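Local coordinates for tail protein, 43 kDa (Neisseria meningitidis MC58, PDB 3D37) that is of unknown function but is probably a structural component of a phage-like tail baseplate, at residues P138-I143 / A159-L164; N211-V216 / R247-V252. All coordinates share one frame; numbering follows the deposited sequence.

Contact 1 (P138-I143 / A159-L164)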
loop_
_atom_site.group_PDB
_atom_site.type_symbol
_atom_site.label_atom_id
_atom_site.label_comp_id
_atom_site.label_asym_id
_atom_site.label_seq_id
_atom_site.Cartn_x
_atom_site.Cartn_y
_atom_site.Cartn_z
ATOM N N PRO A 138 -36.567 28.483 -32.224
ATOM C CA PRO A 138 -37.516 27.839 -33.127
ATOM C C PRO A 138 -38.825 27.526 -32.448
ATOM O O PRO A 138 -38.831 27.138 -31.272
ATOM C CB PRO A 138 -36.814 26.523 -33.494
ATOM C CG PRO A 138 -35.956 26.257 -32.351
ATOM C CD PRO A 138 -35.409 27.617 -31.993
ATOM N N ALA A 139 -39.909 27.714 -33.205
ATOM C CA ALA A 139 -41.199 27.099 -32.908
ATOM C C ALA A 139 -40.970 25.599 -32.947
ATOM O O ALA A 139 -40.358 25.090 -33.863
ATOM C CB ALA A 139 -42.278 27.527 -33.933
ATOM N N LEU A 140 -41.432 24.911 -31.920
ATOM C CA LEU A 140 -41.236 23.480 -31.784
ATOM C C LEU A 140 -42.228 22.752 -32.623
ATOM O O LEU A 140 -43.335 23.269 -32.882
ATOM C CB LEU A 140 -41.449 23.052 -30.327
ATOM C CG LEU A 140 -40.315 23.118 -29.270
ATOM C CD1 LEU A 140 -38.953 22.660 -29.863
ATOM C CD2 LEU A 140 -40.214 24.456 -28.565
ATOM N N GLY A 141 -41.853 21.548 -33.032
ATOM C CA GLY A 141 -42.732 20.646 -33.749
ATOM C C GLY A 141 -43.581 19.853 -32.782
ATOM O O GLY A 141 -43.895 20.322 -31.706
ATOM N N LYS A 142 -43.952 18.646 -33.174
ATOM C CA LYS A 142 -44.724 17.746 -32.328
ATOM C C LYS A 142 -43.809 16.898 -31.462
ATOM O O LYS A 142 -43.106 16.035 -31.970
ATOM C CB LYS A 142 -45.602 16.842 -33.209
ATOM C CG LYS A 142 -46.226 15.605 -32.530
ATOM C CD LYS A 142 -47.232 14.955 -33.511
ATOM C CE LYS A 142 -48.266 14.039 -32.827
ATOM N NZ LYS A 142 -49.471 13.749 -33.733
ATOM N N ILE A 143 -43.812 17.129 -30.157
ATOM C CA ILE A 143 -42.966 16.326 -29.258
ATOM C C ILE A 143 -43.851 15.501 -28.316
ATOM O O ILE A 143 -44.565 16.051 -27.468
ATOM C CB ILE A 143 -41.942 17.174 -28.483
ATOM C CG1 ILE A 143 -41.019 17.936 -29.445
ATOM C CG2 ILE A 143 -41.072 16.281 -27.594
ATOM C CD1 ILE A 143 -39.927 17.103 -30.012
ATOM N N ALA A 159 -35.384 20.053 -26.470
ATOM C CA ALA A 159 -34.173 20.785 -26.829
ATOM C C ALA A 159 -33.496 20.127 -28.035
ATOM O O ALA A 159 -33.115 20.818 -28.985
ATOM C CB ALA A 159 -33.162 20.829 -25.568
ATOM N N ASN A 160 -33.410 18.803 -27.990
ATOM C CA ASN A 160 -32.635 18.039 -28.934
ATOM C C ASN A 160 -33.340 18.025 -30.295
ATOM O O ASN A 160 -32.666 18.087 -31.350
ATOM C CB ASN A 160 -32.334 16.619 -28.408
ATOM C CG ASN A 160 -31.180 16.580 -27.347
ATOM O OD1 ASN A 160 -30.497 17.587 -27.074
ATOM N ND2 ASN A 160 -30.987 15.420 -26.744
ATOM N N SER A 161 -34.695 18.075 -30.264
ATOM C CA SER A 161 -35.537 18.207 -31.460
ATOM C C SER A 161 -35.126 19.363 -32.350
ATOM O O SER A 161 -35.392 19.357 -33.559
ATOM C CB SER A 161 -37.029 18.447 -31.064
ATOM O OG SER A 161 -37.284 19.863 -30.953
ATOM N N VAL A 162 -34.584 20.404 -31.748
ATOM C CA VAL A 162 -34.202 21.604 -32.477
ATOM C C VAL A 162 -32.698 21.750 -32.444
ATOM O O VAL A 162 -32.190 22.869 -32.590
ATOM C CB VAL A 162 -34.847 22.885 -31.919
ATOM C CG1 VAL A 162 -36.184 23.189 -32.662
ATOM C CG2 VAL A 162 -35.050 22.782 -30.396
ATOM N N GLY A 163 -32.004 20.625 -32.276
ATOM C CA GLY A 163 -30.525 20.599 -32.255
ATOM C C GLY A 163 -29.925 21.395 -31.094
ATOM O O GLY A 163 -28.849 22.015 -31.234
ATOM N N LEU A 164 -30.629 21.403 -29.961
ATOM C CA LEU A 164 -30.156 22.100 -28.765
ATOM C C LEU A 164 -30.034 21.127 -27.588
ATOM O O LEU A 164 -30.285 19.930 -27.720
ATOM C CB LEU A 164 -31.037 23.324 -28.453
ATOM C CG LEU A 164 -31.225 24.387 -29.565
ATOM C CD1 LEU A 164 -32.035 25.662 -29.098
ATOM C CD2 LEU A 164 -29.881 24.820 -30.126
#
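Ser-161, near the C-terminal end of helix 151-161, meets the loop 138-143 through two different atoms. Its CB receives CD1 of Ile-143 at 3.4 Å, a tight carbon pair, while its OG lies 3.4 Å from CD1 of Leu-140. The hydroxyl also hydrogen-bonds to the carbonyl of Ile-158, three residues earlier, so OG is satisfied by its own helix while still lying against the leucine methyl. In Ile-143, CG1 lies opposite the carbonyl carbon (chi1 -59°) and a second bend at chi2 (-79°) swings CD1 to the serine.

Val-162 comes next and splits its branches between two partners. CG2 faces CD1 of Leu-140 at 3.9 Å, the two side chains crossing at about a right angle. CG1 turns to the ring of Pro-138, but the modelled approach there is doubtfully short and its details carry no weight.

Gly-163, with positive phi, is the C-prime residue of a Schellman motif: its N bonds to Asn-160 O at 2.8 Å, and Leu-164 N closes on Ala-159 O at 2.7 Å. The carbonyl of Ala-159 also takes the N-H of Val-162, the two donors arriving from opposite faces of its plane.

Beyond this turn, Leu-164 rests on Val-176 of strand 174-177, and Val-113 of helix 113-121 touches Pro-138, Leu-140, Val-162 and Leu-164, bringing the loop, the helix terminus and a second helix together.

Contact 2 (N211-V216 / R247-V252)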
loop_
_atom_site.group_PDB
_atom_site.type_symbol
_atom_site.label_atom_id
_atom_site.label_comp_id
_atom_site.label_asym_id
_atom_site.label_seq_id
_atom_site.Cartn_x
_atom_site.Cartn_y
_atom_site.Cartn_z
ATOM N N ASN A 211 -19.619 2.661 -31.511
ATOM C CA ASN A 211 -20.758 3.206 -32.193
ATOM C C ASN A 211 -20.339 3.799 -33.526
ATOM O O ASN A 211 -20.899 4.776 -33.989
ATOM C CB ASN A 211 -21.467 4.206 -31.278
ATOM C CG ASN A 211 -22.371 3.514 -30.267
ATOM O OD1 ASN A 211 -23.049 2.523 -30.595
ATOM N ND2 ASN A 211 -22.411 4.030 -29.058
ATOM N N ARG A 212 -19.335 3.173 -34.127
ATOM C CA ARG A 212 -18.902 3.507 -35.457
ATOM C C ARG A 212 -19.433 2.425 -36.392
ATOM O O ARG A 212 -18.937 1.284 -36.434
ATOM C CB ARG A 212 -17.386 3.591 -35.528
ATOM C CG ARG A 212 -16.891 3.839 -36.965
ATOM C CD ARG A 212 -15.494 4.516 -37.001
ATOM N NE ARG A 212 -14.399 3.547 -37.028
ATOM C CZ ARG A 212 -13.952 2.924 -38.130
ATOM N NH1 ARG A 212 -12.930 2.061 -38.059
ATOM N NH2 ARG A 212 -14.524 3.166 -39.319
ATOM N N PHE A 213 -20.465 2.791 -37.136
ATOM C CA PHE A 213 -21.185 1.854 -37.946
ATOM C C PHE A 213 -20.828 2.054 -39.416
ATOM O O PHE A 213 -20.383 3.145 -39.817
ATOM C CB PHE A 213 -22.670 2.040 -37.679
ATOM C CG PHE A 213 -23.029 1.878 -36.232
ATOM C CD1 PHE A 213 -22.915 0.645 -35.619
ATOM C CD2 PHE A 213 -23.470 2.941 -35.488
ATOM C CE1 PHE A 213 -23.235 0.485 -34.292
ATOM C CE2 PHE A 213 -23.806 2.782 -34.153
ATOM C CZ PHE A 213 -23.690 1.553 -33.559
ATOM N N SER A 214 -20.984 0.979 -40.193
ATOM C CA SER A 214 -20.640 0.979 -41.610
ATOM C C SER A 214 -21.742 1.643 -42.462
ATOM O O SER A 214 -21.464 2.555 -43.250
ATOM C CB SER A 214 -20.366 -0.458 -42.087
ATOM O OG SER A 214 -21.575 -1.208 -42.191
ATOM N N GLU A 215 -22.973 1.153 -42.326
ATOM C CA GLU A 215 -24.140 1.808 -42.873
ATOM C C GLU A 215 -25.120 1.952 -41.721
ATOM O O GLU A 215 -25.192 1.076 -40.855
ATOM C CB GLU A 215 -24.819 0.975 -43.978
ATOM C CG GLU A 215 -23.925 0.658 -45.206
ATOM C CD GLU A 215 -24.693 0.050 -46.386
ATOM O OE1 GLU A 215 -25.933 0.253 -46.511
ATOM O OE2 GLU A 215 -24.025 -0.622 -47.211
ATOM N N VAL A 216 -25.883 3.037 -41.705
ATOM C CA VAL A 216 -26.941 3.183 -40.719
ATOM C C VAL A 216 -28.180 3.596 -41.463
ATOM O O VAL A 216 -28.188 4.597 -42.163
ATOM C CB VAL A 216 -26.598 4.193 -39.604
ATOM C CG1 VAL A 216 -27.791 4.342 -38.619
ATOM C CG2 VAL A 216 -25.316 3.733 -38.880
ATOM N N ARG A 247 -20.952 -3.576 -40.267
ATOM C CA ARG A 247 -21.531 -3.271 -38.963
ATOM C C ARG A 247 -22.763 -2.380 -39.132
ATOM O O ARG A 247 -22.726 -1.192 -38.807
ATOM C CB ARG A 247 -20.447 -2.627 -38.082
ATOM C CG ARG A 247 -20.632 -2.874 -36.625
ATOM C CD ARG A 247 -19.339 -2.716 -35.882
ATOM N NE ARG A 247 -19.579 -2.842 -34.458
ATOM C CZ ARG A 247 -19.955 -1.839 -33.670
ATOM N NH1 ARG A 247 -20.088 -0.603 -34.157
ATOM N NH2 ARG A 247 -20.163 -2.075 -32.376
ATOM N N PRO A 248 -23.851 -2.951 -39.686
ATOM C CA PRO A 248 -25.065 -2.213 -39.994
ATOM C C PRO A 248 -25.971 -1.986 -38.803
ATOM O O PRO A 248 -26.068 -2.816 -37.900
ATOM C CB PRO A 248 -25.786 -3.130 -40.989
ATOM C CG PRO A 248 -25.376 -4.493 -40.586
ATOM C CD PRO A 248 -23.963 -4.367 -40.095
ATOM N N LYS A 249 -26.652 -0.864 -38.816
ATOM C CA LYS A 249 -27.550 -0.550 -37.739
ATOM C C LYS A 249 -28.782 0.071 -38.363
ATOM O O LYS A 249 -28.707 0.730 -39.399
ATOM C CB LYS A 249 -26.887 0.396 -36.705
ATOM C CG LYS A 249 -27.726 0.522 -35.412
ATOM C CD LYS A 249 -27.161 1.503 -34.415
ATOM C CE LYS A 249 -26.984 0.875 -33.020
ATOM N NZ LYS A 249 -28.241 0.766 -32.204
ATOM N N THR A 250 -29.923 -0.157 -37.746
ATOM C CA THR A 250 -31.110 0.491 -38.211
ATOM C C THR A 250 -31.682 1.176 -36.998
ATOM O O THR A 250 -31.734 0.576 -35.925
ATOM C CB THR A 250 -32.123 -0.499 -38.878
ATOM O OG1 THR A 250 -33.283 -0.668 -38.040
ATOM C CG2 THR A 250 -31.473 -1.849 -39.220
ATOM N N VAL A 251 -32.086 2.437 -37.160
ATOM C CA VAL A 251 -32.624 3.238 -36.060
ATOM C C VAL A 251 -34.003 3.827 -36.474
ATOM O O VAL A 251 -34.125 4.387 -37.559
ATOM C CB VAL A 251 -31.631 4.387 -35.669
ATOM C CG1 VAL A 251 -32.237 5.278 -34.600
ATOM C CG2 VAL A 251 -30.244 3.819 -35.223
ATOM N N VAL A 252 -35.013 3.698 -35.609
ATOM C CA VAL A 252 -36.281 4.389 -35.810
ATOM C C VAL A 252 -36.243 5.745 -35.107
ATOM O O VAL A 252 -35.972 5.829 -33.918
ATOM C CB VAL A 252 -37.537 3.551 -35.356
ATOM C CG1 VAL A 252 -38.802 4.436 -35.284
ATOM C CG2 VAL A 252 -37.784 2.380 -36.301
#
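The hydroxyl of Ser-214 takes the backbone N-H of Arg-247 in a nearly straight bond, OG to N 3.1 Å with an angle of 163° at the hydrogen. The same two residues are joined a second time, since Ser-214 N gives its hydrogen to Arg-247 O at 3.1 Å. With chi1 at 73°, OG stands between the serine's own N and carbonyl carbon, which turns it toward the Arg-247 N-H.

From this paired entry the two segments pass into parallel strands. Lys-249 N donates to Glu-215 O at 3.2 Å, and Val-216 and Lys-249 form a parallel beta bridge; backbone bonds of Thr-217 with Lys-249 and Val-251 carry the pairing on. In a mixed three-stranded sheet, strand 215-220 lies between 249-252, parallel to it, and 234-239, antiparallel. Val-216 CG1 approaches Val-251 CG2 at 4.2 Å.

Phe-213 is held between two layers. Over one face lies the aliphatic part of Lys-249, whose CD sits 3.8 Å from the ring centroid in a CH-pi contact; bends at chi3 and chi4 lay the chain's end across the ring, with CE 3.4 Å from CZ. The backbone carbonyl carbon of Asn-211 lies over the opposite face, toward the rim, and Trp-273 of helix 259-276 meets the ring edge-to-face.

The extended side chain of Arg-247 sends NH1 to Arg-212 O, 3.2 Å away and well above that carbonyl's plane, a bent bond. NH1 also comes obliquely near CE1 of Phe-213; the guanidinium and ring planes lie only 4° apart, but the guanidinium is displaced from the ring rather than stacked on it. NH2 binds the carbonyl of Asp-210 and forms a salt bridge with Asp-100 of a neighbouring subunit.

In the fold
Both contacts lie near the surface and follow one another along the chain, their centres about 24 Å apart, and they share no helix or strand. Contact 1 falls within the gp44-like second domain range and joins a loop to a helix terminus with no hydrogen bond between its segments; apolar side-chain packing predominates, and the polar bonds stay within the helix and its cap. Contact 2, in the third domain range, begins a parallel strand pair and relies on main-chain bonds, a serine hydroxyl and an arginine. Their surroundings differ too: no other chain touches contact 1, whereas contact 2 also meets a second subunit through Arg-212 and Arg-247, which precede the paired strands.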